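Long-range contacts in amidohydrolase (Chromobacterium violaceum, PDB 2YB1), which hydrolyses nucleoside 3',5'-bisphosphates to nucleoside 5'-phosphates and orthophosphate, using three manganese ions in the active site of a PHP-family amidohydrolase: residues A[187-192]-A[204-209]; A[100-105]-A[132-137]; A[85-90]-A[177-182]; A[7-12]-A[37-42]. One frame throughout, in Å; residues are numbered along the deposited sequence.

Interaction 1. Residues A[187-192]-A[204-209]; sequences AVIAHP and RLILDF. With MN (manganese (II) ion), chain D.
Ile189 and Phe209 pack a strand against its following helix in a beta-alpha-beta unit of the PHP domain: strand 186-189, helix 199-211 and strand 216-221. Residues 187-189 of the strand and 204-209 of the helix run antiparallel, their directions 174° apart. From Ile189 CB the longer branch leaves anti to the carbonyl carbon (chi1 -68°), which carries CG1 over the middle of the Phe209 ring. This is a CH-pi contact, with CG1 3.5 Å from the ring centroid and only 6° off its normal. CD1, at the tip, lies over the CG-CD2 side of the ring, 3.6 Å from Phe209 CD2, and also meets Leu205 CG and, at 4.1 Å, Ile206 CG1. A slim branched chain suits this place, since it can cover a ring face and still reach the helix beyond. The small Ala187 leaves room for the ring's far end, its CB 3.9 Å from Phe209 CE1. Two residues on from Ile189, His191 takes no part in this packing and binds a manganese ion through NE2, a site to which Glu64 and His75 also contribute. At the ring edge, Phe209 CZ sits 3.3 Å from Ala187 O.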
# COMPACT_ATOMS: atom_id res chain seq x y z
N ALA A 187 -11.44 -4.03 -4.54
CA ALA A 187 -10.35 -3.15 -4.96
C ALA A 187 -10.59 -1.74 -4.42
O ALA A 187 -11.74 -1.28 -4.32
CB ALA A 187 -10.21 -3.13 -6.47
N VAL A 188 -9.50 -1.07 -4.05
CA VAL A 188 -9.55 0.23 -3.38
C VAL A 188 -8.47 1.16 -3.94
O VAL A 188 -7.30 0.81 -3.95
CB VAL A 188 -9.30 0.07 -1.85
CG1 VAL A 188 -9.32 1.43 -1.14
CG2 VAL A 188 -10.28 -0.91 -1.22
N ILE A 189 -8.86 2.36 -4.39
CA ILE A 189 -7.86 3.34 -4.80
C ILE A 189 -7.19 3.88 -3.55
O ILE A 189 -7.85 4.45 -2.67
CB ILE A 189 -8.50 4.51 -5.57
CG1 ILE A 189 -9.04 4.03 -6.92
CG2 ILE A 189 -7.47 5.63 -5.76
CD1 ILE A 189 -9.92 5.06 -7.62
N ALA A 190 -5.87 3.70 -3.46
CA ALA A 190 -5.15 4.06 -2.25
C ALA A 190 -4.73 5.53 -2.27
O ALA A 190 -4.45 6.08 -3.33
CB ALA A 190 -3.93 3.16 -2.07
N HIS A 191 -4.76 6.16 -1.10
CA HIS A 191 -4.23 7.50 -0.88
C HIS A 191 -4.33 8.43 -2.10
O HIS A 191 -3.33 8.93 -2.61
CB HIS A 191 -2.79 7.44 -0.33
CG HIS A 191 -1.85 6.64 -1.18
ND1 HIS A 191 -1.56 6.97 -2.49
CD2 HIS A 191 -1.12 5.53 -0.90
CE1 HIS A 191 -0.70 6.09 -2.98
NE2 HIS A 191 -0.42 5.21 -2.03
N PRO A 192 -5.57 8.69 -2.56
CA PRO A 192 -5.81 9.48 -3.77
C PRO A 192 -5.27 10.92 -3.68
O PRO A 192 -4.97 11.53 -4.70
CB PRO A 192 -7.34 9.45 -3.92
CG PRO A 192 -7.86 9.17 -2.53
CD PRO A 192 -6.83 8.23 -1.93
N ARG A 204 -11.88 10.81 -13.79
CA ARG A 204 -11.52 9.91 -14.88
C ARG A 204 -10.95 8.59 -14.33
O ARG A 204 -11.31 7.50 -14.77
CB ARG A 204 -10.49 10.58 -15.79
CG ARG A 204 -10.20 9.82 -17.07
CD ARG A 204 -11.46 9.73 -17.91
NE ARG A 204 -11.56 8.46 -18.62
CZ ARG A 204 -12.70 7.80 -18.84
NH1 ARG A 204 -13.85 8.29 -18.39
NH2 ARG A 204 -12.68 6.65 -19.50
N LEU A 205 -10.05 8.72 -13.35
CA LEU A 205 -9.47 7.54 -12.69
C LEU A 205 -10.56 6.68 -12.04
O LEU A 205 -10.57 5.46 -12.21
CB LEU A 205 -8.43 7.96 -11.65
CG LEU A 205 -7.86 6.83 -10.79
CD1 LEU A 205 -7.18 5.74 -11.66
CD2 LEU A 205 -6.88 7.38 -9.75
N ILE A 206 -11.46 7.32 -11.29
CA ILE A 206 -12.59 6.63 -10.66
C ILE A 206 -13.48 5.89 -11.68
O ILE A 206 -13.81 4.72 -11.49
CB ILE A 206 -13.45 7.58 -9.80
CG1 ILE A 206 -12.66 8.03 -8.56
CG2 ILE A 206 -14.77 6.90 -9.41
CD1 ILE A 206 -13.37 9.06 -7.72
N LEU A 207 -13.86 6.58 -12.75
CA LEU A 207 -14.68 5.96 -13.79
C LEU A 207 -13.99 4.73 -14.41
O LEU A 207 -14.62 3.69 -14.57
CB LEU A 207 -15.04 6.98 -14.88
CG LEU A 207 -15.97 8.09 -14.38
CD1 LEU A 207 -16.39 9.00 -15.52
CD2 LEU A 207 -17.19 7.47 -13.69
N ASP A 208 -12.71 4.87 -14.75
CA ASP A 208 -11.93 3.74 -15.26
C ASP A 208 -11.85 2.60 -14.23
O ASP A 208 -11.97 1.41 -14.56
CB ASP A 208 -10.50 4.21 -15.59
CG ASP A 208 -10.42 5.00 -16.89
OD1 ASP A 208 -11.48 5.32 -17.47
OD2 ASP A 208 -9.29 5.30 -17.33
N PHE A 209 -11.62 2.99 -12.98
CA PHE A 209 -11.51 2.07 -11.84
C PHE A 209 -12.80 1.25 -11.69
O PHE A 209 -12.79 0.02 -11.64
CB PHE A 209 -11.18 2.90 -10.59
CG PHE A 209 -11.19 2.13 -9.30
CD1 PHE A 209 -10.17 1.22 -9.00
CD2 PHE A 209 -12.18 2.37 -8.36
CE1 PHE A 209 -10.17 0.53 -7.78
CE2 PHE A 209 -12.18 1.68 -7.14
CZ PHE A 209 -11.18 0.76 -6.85
MN MN D . 0.79 3.45 -1.93

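Interaction 2. Residues A[100-105]-A[132-137]; sequences LERARQ and ISRTHF. With AMP (adenosine monophosphate), chain E.
The nucleotide phosphate pocket is built here from two helices: Arg102 of helix 99-112 and Arg134, in the first turn of helix 134-143, reach the phosphate of AMP together. Arg102 is extended from CG to NE, which carries its guanidinium out to the phosphate, met at its edge by AMP O3P. NH1 gives a nearly straight bond of 2.8 Å to AMP O3P, while NH2 donates to O1P. Arg134 instead bends at chi3 (-75°), folding back so that NE donates to the same AMP O1P at 2.8 Å. Its backbone N points at AMP O3P over 3.1 Å, putting a helix-end N-H on the phosphate as well. Ser133 is the N-cap, its OG accepting from Thr135 N at 2.9 Å, and with His136 it forms a capping box, although the return bond from Ser133 N to His136 ND1 is weak. One water accepts from Arg102 NH1 and donates to Ile132 O, linking the two segments. Beneath this polar layer Ala103 CB is pressed against Ile132 CG2 at 3.4 Å, tighter than usual; the small alanine lets the helix come close. Ala103 O faces the edge of the Phe137 ring, 3.3 Å from CZ. With O1P and O3P each held by both segments, the phosphate probably offsets the charges of the two arginines, which would allow Arg102 NH2 and Arg134 NE to lie 3.7 Å apart.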
# COMPACT_ATOMS: atom_id res chain seq x y z
N LEU A 100 14.17 -5.92 -9.19
CA LEU A 100 15.61 -5.98 -8.91
C LEU A 100 16.45 -5.28 -9.98
O LEU A 100 17.37 -4.51 -9.66
CB LEU A 100 16.07 -7.44 -8.76
CG LEU A 100 16.26 -7.87 -7.30
CD1 LEU A 100 16.42 -9.39 -7.18
CD2 LEU A 100 17.45 -7.14 -6.68
N GLU A 101 16.14 -5.57 -11.24
CA GLU A 101 16.79 -4.93 -12.38
C GLU A 101 16.68 -3.39 -12.29
O GLU A 101 17.67 -2.67 -12.43
CB GLU A 101 16.15 -5.45 -13.67
CG GLU A 101 16.52 -4.71 -14.94
CD GLU A 101 15.73 -5.24 -16.15
OE1 GLU A 101 14.48 -5.39 -16.05
OE2 GLU A 101 16.36 -5.49 -17.21
N ARG A 102 15.47 -2.90 -12.05
CA ARG A 102 15.24 -1.47 -11.91
C ARG A 102 16.08 -0.88 -10.77
O ARG A 102 16.61 0.24 -10.88
CB ARG A 102 13.76 -1.23 -11.64
CG ARG A 102 13.35 0.20 -11.26
CD ARG A 102 11.83 0.17 -11.00
NE ARG A 102 11.23 1.43 -10.55
CZ ARG A 102 10.87 1.68 -9.29
NH1 ARG A 102 11.07 0.77 -8.34
NH2 ARG A 102 10.31 2.85 -8.99
N ALA A 103 16.19 -1.63 -9.68
CA ALA A 103 16.96 -1.18 -8.52
C ALA A 103 18.46 -1.06 -8.80
O ALA A 103 19.10 -0.13 -8.34
CB ALA A 103 16.71 -2.09 -7.31
N ARG A 104 19.03 -2.03 -9.53
CA ARG A 104 20.44 -1.94 -9.87
C ARG A 104 20.70 -0.68 -10.72
O ARG A 104 21.71 0.01 -10.56
CB ARG A 104 20.90 -3.20 -10.61
CG ARG A 104 20.72 -4.48 -9.81
CD ARG A 104 21.31 -5.69 -10.54
NE ARG A 104 20.85 -6.94 -9.94
CZ ARG A 104 19.84 -7.67 -10.40
NH1 ARG A 104 19.17 -7.27 -11.48
NH2 ARG A 104 19.49 -8.80 -9.79
N GLN A 105 19.76 -0.38 -11.60
CA GLN A 105 19.81 0.81 -12.44
C GLN A 105 19.66 2.11 -11.62
O GLN A 105 20.35 3.10 -11.88
CB GLN A 105 18.74 0.71 -13.54
CG GLN A 105 19.02 -0.41 -14.55
CD GLN A 105 17.84 -0.73 -15.46
OE1 GLN A 105 16.74 -0.21 -15.29
NE2 GLN A 105 18.07 -1.62 -16.42
N ILE A 132 12.78 -5.06 -3.50
CA ILE A 132 13.60 -3.85 -3.36
C ILE A 132 12.86 -2.60 -3.90
O ILE A 132 12.33 -2.60 -5.01
CB ILE A 132 14.99 -4.04 -4.04
CG1 ILE A 132 15.88 -2.81 -3.83
CG2 ILE A 132 14.84 -4.37 -5.54
CD1 ILE A 132 16.41 -2.62 -2.41
N SER A 133 12.87 -1.54 -3.11
CA SER A 133 11.96 -0.40 -3.31
C SER A 133 12.69 0.93 -3.15
O SER A 133 13.70 0.99 -2.47
CB SER A 133 10.84 -0.52 -2.27
OG SER A 133 10.21 0.70 -2.01
N ARG A 134 12.16 2.00 -3.76
CA ARG A 134 12.65 3.35 -3.51
C ARG A 134 12.70 3.65 -2.01
O ARG A 134 13.50 4.46 -1.57
CB ARG A 134 11.78 4.41 -4.20
CG ARG A 134 11.91 4.42 -5.73
CD ARG A 134 11.17 5.60 -6.36
NE ARG A 134 9.72 5.40 -6.37
CZ ARG A 134 8.82 6.38 -6.42
NH1 ARG A 134 9.23 7.65 -6.46
NH2 ARG A 134 7.52 6.09 -6.43
N THR A 135 11.81 3.01 -1.24
CA THR A 135 11.76 3.21 0.21
C THR A 135 13.08 2.80 0.85
O THR A 135 13.60 3.50 1.71
CB THR A 135 10.61 2.43 0.86
OG1 THR A 135 9.37 2.85 0.29
CG2 THR A 135 10.58 2.66 2.38
N HIS A 136 13.60 1.65 0.43
CA HIS A 136 14.87 1.16 0.95
C HIS A 136 16.03 2.08 0.56
O HIS A 136 16.94 2.32 1.37
CB HIS A 136 15.14 -0.26 0.47
CG HIS A 136 14.05 -1.23 0.81
ND1 HIS A 136 13.32 -1.90 -0.15
CD2 HIS A 136 13.55 -1.62 2.01
CE1 HIS A 136 12.44 -2.68 0.45
NE2 HIS A 136 12.56 -2.53 1.75
N PHE A 137 16.01 2.61 -0.66
CA PHE A 137 17.01 3.58 -1.11
C PHE A 137 16.97 4.82 -0.23
O PHE A 137 18.01 5.36 0.14
CB PHE A 137 16.79 3.98 -2.58
CG PHE A 137 17.41 3.03 -3.57
CD1 PHE A 137 16.79 1.82 -3.88
CD2 PHE A 137 18.62 3.33 -4.18
CE1 PHE A 137 17.37 0.93 -4.79
CE2 PHE A 137 19.21 2.44 -5.07
CZ PHE A 137 18.58 1.24 -5.38
P AMP E . 8.72 1.77 -5.59
O1P AMP E . 8.59 2.86 -6.64
O2P AMP E . 7.46 0.95 -5.63
O3P AMP E . 10.04 1.06 -5.76
O5' AMP E . 8.75 2.64 -4.26
C5' AMP E . 7.62 3.40 -3.86
C4' AMP E . 7.57 3.58 -2.37
O4' AMP E . 8.46 4.65 -1.98
C3' AMP E . 6.21 4.01 -1.81
O3' AMP E . 5.34 2.90 -1.62
C2' AMP E . 6.58 4.73 -0.52
O2' AMP E . 6.77 3.79 0.54
C1' AMP E . 7.93 5.35 -0.87
N9 AMP E . 7.80 6.77 -1.22
C8 AMP E . 7.51 7.27 -2.44
N7 AMP E . 7.45 8.63 -2.40
C5 AMP E . 7.70 9.01 -1.13
C6 AMP E . 7.81 10.29 -0.39
N6 AMP E . 7.61 11.48 -1.02
N1 AMP E . 8.10 10.24 0.93
C2 AMP E . 8.29 9.07 1.58
N3 AMP E . 8.21 7.87 0.97
C4 AMP E . 7.93 7.78 -0.36
O HOH W 1 12.91 -1.56 -7.76

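Interaction 3. Residues A[85-90]-A[177-182]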
# COMPACT_ATOMS: atom_id res chain seq x y z
N GLU A 85 -5.32 -17.63 -4.69
CA GLU A 85 -5.92 -17.62 -6.02
C GLU A 85 -4.83 -17.46 -7.10
O GLU A 85 -4.02 -16.54 -7.04
CB GLU A 85 -6.99 -16.52 -6.12
CG GLU A 85 -7.96 -16.71 -7.27
CD GLU A 85 -7.34 -16.34 -8.60
OE1 GLU A 85 -6.67 -15.29 -8.68
OE2 GLU A 85 -7.50 -17.10 -9.58
N PRO A 86 -4.81 -18.36 -8.10
CA PRO A 86 -3.70 -18.45 -9.06
C PRO A 86 -3.48 -17.21 -9.95
O PRO A 86 -2.34 -16.83 -10.16
CB PRO A 86 -4.07 -19.65 -9.96
CG PRO A 86 -5.24 -20.32 -9.30
CD PRO A 86 -5.90 -19.32 -8.40
N ALA A 87 -4.55 -16.61 -10.47
CA ALA A 87 -4.40 -15.45 -11.35
C ALA A 87 -3.79 -14.25 -10.62
O ALA A 87 -2.90 -13.59 -11.14
CB ALA A 87 -5.73 -15.08 -11.99
N LEU A 88 -4.30 -13.96 -9.42
CA LEU A 88 -3.71 -12.93 -8.57
C LEU A 88 -2.23 -13.22 -8.29
O LEU A 88 -1.37 -12.35 -8.44
CB LEU A 88 -4.49 -12.85 -7.25
CG LEU A 88 -3.95 -11.95 -6.13
CD1 LEU A 88 -3.90 -10.49 -6.58
CD2 LEU A 88 -4.80 -12.10 -4.87
N ALA A 89 -1.93 -14.45 -7.87
CA ALA A 89 -0.55 -14.80 -7.52
C ALA A 89 0.39 -14.58 -8.71
O ALA A 89 1.49 -14.01 -8.56
CB ALA A 89 -0.46 -16.24 -7.00
N ALA A 90 -0.05 -15.01 -9.88
CA ALA A 90 0.74 -14.86 -11.11
C ALA A 90 0.89 -13.39 -11.49
O ALA A 90 1.97 -12.93 -11.90
CB ALA A 90 0.10 -15.64 -12.26
N VAL A 177 -7.28 -4.50 -10.62
CA VAL A 177 -8.63 -4.63 -10.08
C VAL A 177 -9.21 -6.04 -10.31
O VAL A 177 -9.77 -6.63 -9.40
CB VAL A 177 -9.60 -3.57 -10.67
CG1 VAL A 177 -11.02 -3.83 -10.20
CG2 VAL A 177 -9.14 -2.17 -10.27
N GLY A 178 -9.06 -6.56 -11.53
CA GLY A 178 -9.56 -7.89 -11.85
C GLY A 178 -8.91 -9.02 -11.08
O GLY A 178 -9.57 -10.01 -10.73
N TRP A 179 -7.61 -8.91 -10.83
CA TRP A 179 -6.91 -9.90 -10.01
C TRP A 179 -7.51 -9.88 -8.59
O TRP A 179 -7.77 -10.92 -7.99
CB TRP A 179 -5.41 -9.61 -9.96
CG TRP A 179 -4.69 -9.83 -11.28
CD1 TRP A 179 -5.06 -10.67 -12.29
CD2 TRP A 179 -3.48 -9.19 -11.71
NE1 TRP A 179 -4.16 -10.59 -13.32
CE2 TRP A 179 -3.18 -9.69 -12.99
CE3 TRP A 179 -2.61 -8.26 -11.13
CZ2 TRP A 179 -2.05 -9.29 -13.71
CZ3 TRP A 179 -1.50 -7.85 -11.84
CH2 TRP A 179 -1.23 -8.37 -13.12
N ILE A 180 -7.73 -8.68 -8.07
CA ILE A 180 -8.26 -8.53 -6.72
C ILE A 180 -9.67 -9.09 -6.62
O ILE A 180 -9.96 -9.88 -5.72
CB ILE A 180 -8.23 -7.06 -6.30
CG1 ILE A 180 -6.78 -6.63 -6.07
CG2 ILE A 180 -9.09 -6.82 -5.05
CD1 ILE A 180 -6.57 -5.13 -6.09
N VAL A 181 -10.53 -8.70 -7.56
CA VAL A 181 -11.92 -9.14 -7.58
C VAL A 181 -12.04 -10.64 -7.83
O VAL A 181 -12.83 -11.33 -7.18
CB VAL A 181 -12.74 -8.37 -8.64
CG1 VAL A 181 -14.12 -9.01 -8.82
CG2 VAL A 181 -12.85 -6.89 -8.24
N GLY A 182 -11.24 -11.16 -8.76
CA GLY A 182 -11.25 -12.59 -9.07
C GLY A 182 -10.77 -13.43 -7.89
O GLY A 182 -11.04 -14.63 -7.83
O HOH W 2 -7.99 -13.19 -9.64
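One face of the Trp179 indole is met by a carbonyl oxygen: Ala87 O stands above the plane, displaced toward the rim and 3.8 Å from Trp179 CD1. Beside it Ala87 CB brushes the same CD1, a loose contact, while Leu88 comes in at the root of the ring. Leu88 CD1 touches Trp179 CB at 3.8 Å, and the two side chains cross obliquely. With CG anti to the carbonyl carbon (chi1 -69°), the indole is directed to helix 86-96, where it also touches Ser94 and Ile95. A broad, flat residue suits this partly exposed place: it can lie along a neighbouring helix where the small Ala87 lets its own carbonyl reach the ring. The contact joins two helices on the outside of the PHP domain, helix 86-96 and helix 173-182; their segments 86-90 and 177-182 cross at -144° with axes 8.4 Å apart. Behind them, Ile180 turns inward to Ala187 of strand 186-189. The other flat group is the Glu85 carboxylate, folded back by a bend at chi2 (-76°) to cap the start of its own helix. OE1 accepts from Leu88 N at 2.8 Å on the syn side, and OE2 takes Ala87 N from above the carboxylate plane. Glutamate can thus hold two N-H groups of the first turn and still serve the facing helix, because a water donates both to Glu85 OE1 and to Trp179 O, at 2.7 and 2.8 Å respectively. On the same side chain, Glu85 CG rests 3.8 Å from Gly182 O, where the glycine presents bare backbone.

Interaction 4. Residues A[7-12]-A[37-42]. With MN (manganese (II) ion), chain C; MN (manganese (II) ion), chain B.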
# COMPACT_ATOMS: atom_id res chain seq x y z
N HIS A 7 -4.66 -0.29 6.00
CA HIS A 7 -3.47 -0.12 5.16
C HIS A 7 -2.16 -0.00 5.97
O HIS A 7 -1.99 0.97 6.69
CB HIS A 7 -3.68 1.13 4.30
CG HIS A 7 -2.68 1.31 3.20
ND1 HIS A 7 -3.01 1.88 1.99
CD2 HIS A 7 -1.35 1.03 3.14
CE1 HIS A 7 -1.93 1.93 1.22
NE2 HIS A 7 -0.92 1.42 1.89
N PHE A 8 -1.24 -0.94 5.81
CA PHE A 8 0.10 -0.81 6.41
C PHE A 8 1.04 -1.87 5.84
O PHE A 8 0.59 -2.79 5.15
CB PHE A 8 0.06 -0.86 7.96
CG PHE A 8 -0.69 -2.05 8.54
CD1 PHE A 8 -0.02 -3.25 8.82
CD2 PHE A 8 -2.04 -1.95 8.88
CE1 PHE A 8 -0.71 -4.35 9.36
CE2 PHE A 8 -2.73 -3.04 9.43
CZ PHE A 8 -2.06 -4.24 9.67
N HIS A 9 2.32 -1.77 6.19
CA HIS A 9 3.37 -2.57 5.55
C HIS A 9 4.24 -3.31 6.55
O HIS A 9 4.27 -2.97 7.74
CB HIS A 9 4.26 -1.68 4.69
CG HIS A 9 3.53 -1.07 3.54
ND1 HIS A 9 3.51 -1.63 2.29
CD2 HIS A 9 2.73 0.02 3.47
CE1 HIS A 9 2.75 -0.91 1.49
NE2 HIS A 9 2.27 0.11 2.18
N SER A 10 4.95 -4.32 6.05
CA SER A 10 5.85 -5.12 6.88
C SER A 10 7.13 -5.32 6.09
O SER A 10 7.23 -4.85 4.95
CB SER A 10 5.21 -6.48 7.17
OG SER A 10 5.25 -7.32 6.02
N ARG A 11 8.09 -6.03 6.69
CA ARG A 11 9.36 -6.31 6.00
C ARG A 11 9.17 -7.19 4.76
O ARG A 11 10.10 -7.34 3.96
CB ARG A 11 10.38 -6.93 6.97
CG ARG A 11 10.80 -5.98 8.08
CD ARG A 11 11.91 -6.60 8.96
NE ARG A 11 13.19 -6.50 8.29
CZ ARG A 11 13.95 -5.41 8.28
NH1 ARG A 11 13.55 -4.31 8.94
NH2 ARG A 11 15.12 -5.40 7.63
N THR A 12 7.97 -7.76 4.59
CA THR A 12 7.67 -8.46 3.35
C THR A 12 7.84 -7.53 2.15
O THR A 12 8.33 -7.95 1.09
CB THR A 12 6.24 -9.07 3.32
OG1 THR A 12 6.11 -10.03 4.37
CG2 THR A 12 5.98 -9.77 1.97
N THR A 37 -1.28 -4.75 4.04
CA THR A 37 -1.27 -4.62 2.58
C THR A 37 0.12 -4.30 2.10
O THR A 37 0.44 -3.14 1.81
CB THR A 37 -2.21 -3.45 2.21
OG1 THR A 37 -1.78 -2.26 2.88
CG2 THR A 37 -3.62 -3.73 2.69
N ASP A 38 0.90 -5.34 1.84
CA ASP A 38 2.26 -5.16 1.35
C ASP A 38 2.23 -4.93 -0.14
O ASP A 38 1.29 -5.37 -0.82
CB ASP A 38 3.14 -6.36 1.71
CG ASP A 38 3.70 -6.26 3.12
OD1 ASP A 38 4.36 -5.24 3.42
OD2 ASP A 38 3.46 -7.17 3.93
N HIS A 39 3.24 -4.23 -0.65
CA HIS A 39 3.34 -3.94 -2.08
C HIS A 39 3.53 -5.21 -2.89
O HIS A 39 4.46 -5.97 -2.65
CB HIS A 39 4.54 -3.05 -2.36
CG HIS A 39 4.43 -1.67 -1.78
ND1 HIS A 39 3.61 -0.71 -2.32
CD2 HIS A 39 5.07 -1.08 -0.74
CE1 HIS A 39 3.74 0.41 -1.63
NE2 HIS A 39 4.62 0.22 -0.67
N ASP A 40 2.63 -5.42 -3.85
CA ASP A 40 2.82 -6.40 -4.93
C ASP A 40 3.19 -7.79 -4.43
O ASP A 40 3.84 -8.57 -5.14
CB ASP A 40 3.87 -5.87 -5.91
CG ASP A 40 3.48 -4.51 -6.48
OD1 ASP A 40 2.27 -4.32 -6.69
OD2 ASP A 40 4.35 -3.65 -6.70
N CYS A 41 2.78 -8.09 -3.20
CA CYS A 41 3.19 -9.32 -2.53
C CYS A 41 2.20 -9.69 -1.43
O CYS A 41 1.69 -8.81 -0.74
CB CYS A 41 4.58 -9.09 -1.93
SG CYS A 41 5.33 -10.60 -1.29
N THR A 42 1.90 -10.98 -1.28
CA THR A 42 1.11 -11.51 -0.14
C THR A 42 1.90 -12.30 0.93
O THR A 42 1.31 -12.96 1.79
CB THR A 42 -0.17 -12.23 -0.61
OG1 THR A 42 0.17 -13.24 -1.57
CG2 THR A 42 -1.11 -11.22 -1.29
MN MN C . 1.15 1.68 1.22
MN MN B . 5.46 1.80 0.62
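Asp38 reaches across to Ser10 with both carboxylate oxygens. OD1 takes Ser10 N on its syn lone pair at 2.8 Å, a nearly straight bond, and Ser13 OG is a further donor to OD1. OD2 accepts from Ser10 OG at 2.8 Å. That hydroxyl also accepts from Thr12 N, closing an ST turn, so a serine suits a place where one small group must give and take. The backbones join where Thr37 N donates to Phe8 O over 2.9 Å, and Thr37 OG1 accepts from Phe8 N at 3.3 Å; its position between backbone N and carbonyl carbon (chi1 57°) turns it to that N-H. These bonds join two metal-binding loops. His7 and His9 bind the same manganese ion through NE2, His9 at 2.2 Å, with Glu64 and Asp248 among the other ligands, and Glu218 holds His7 ND1. His39 NE2 binds a second manganese ion, shared with Asp14 and His250. The His9 and His39 rings form an offset stack, centroids 4.2 Å apart and planes at 26°, while Thr37 O lies over the opposite face of His9 from that second ion. Both loops follow parallel sheet strands, 4-5 and 33-36; helix 19-27 covers Phe8, Ser10 and Thr12, and strand 72-79 touches His7 and Thr37.

From the N terminus, interaction 4 closes first, joining the loops after strands 4-5 and 33-36 around helix 19-27. Interaction 3 then brings helix 86-96 to helix 173-182, closing a long, largely helical excursion. Interaction 2 is nested inside that loop, tying helix 99-112 to the start of helix 134-143 beside the nucleotide. Interaction 1 follows in series, linking strand 186-189 to helix 199-211; none cross. Interactions 1 and 3 touch, Val177 packing on both Ala187 and Phe209, whereas 1 and 4 meet where Ala190 and His191 approach His7. Interactions 1 and 4 supply ligands to all three manganese ions, with interaction 2 about 6 Å from interaction 4 at nearest atoms.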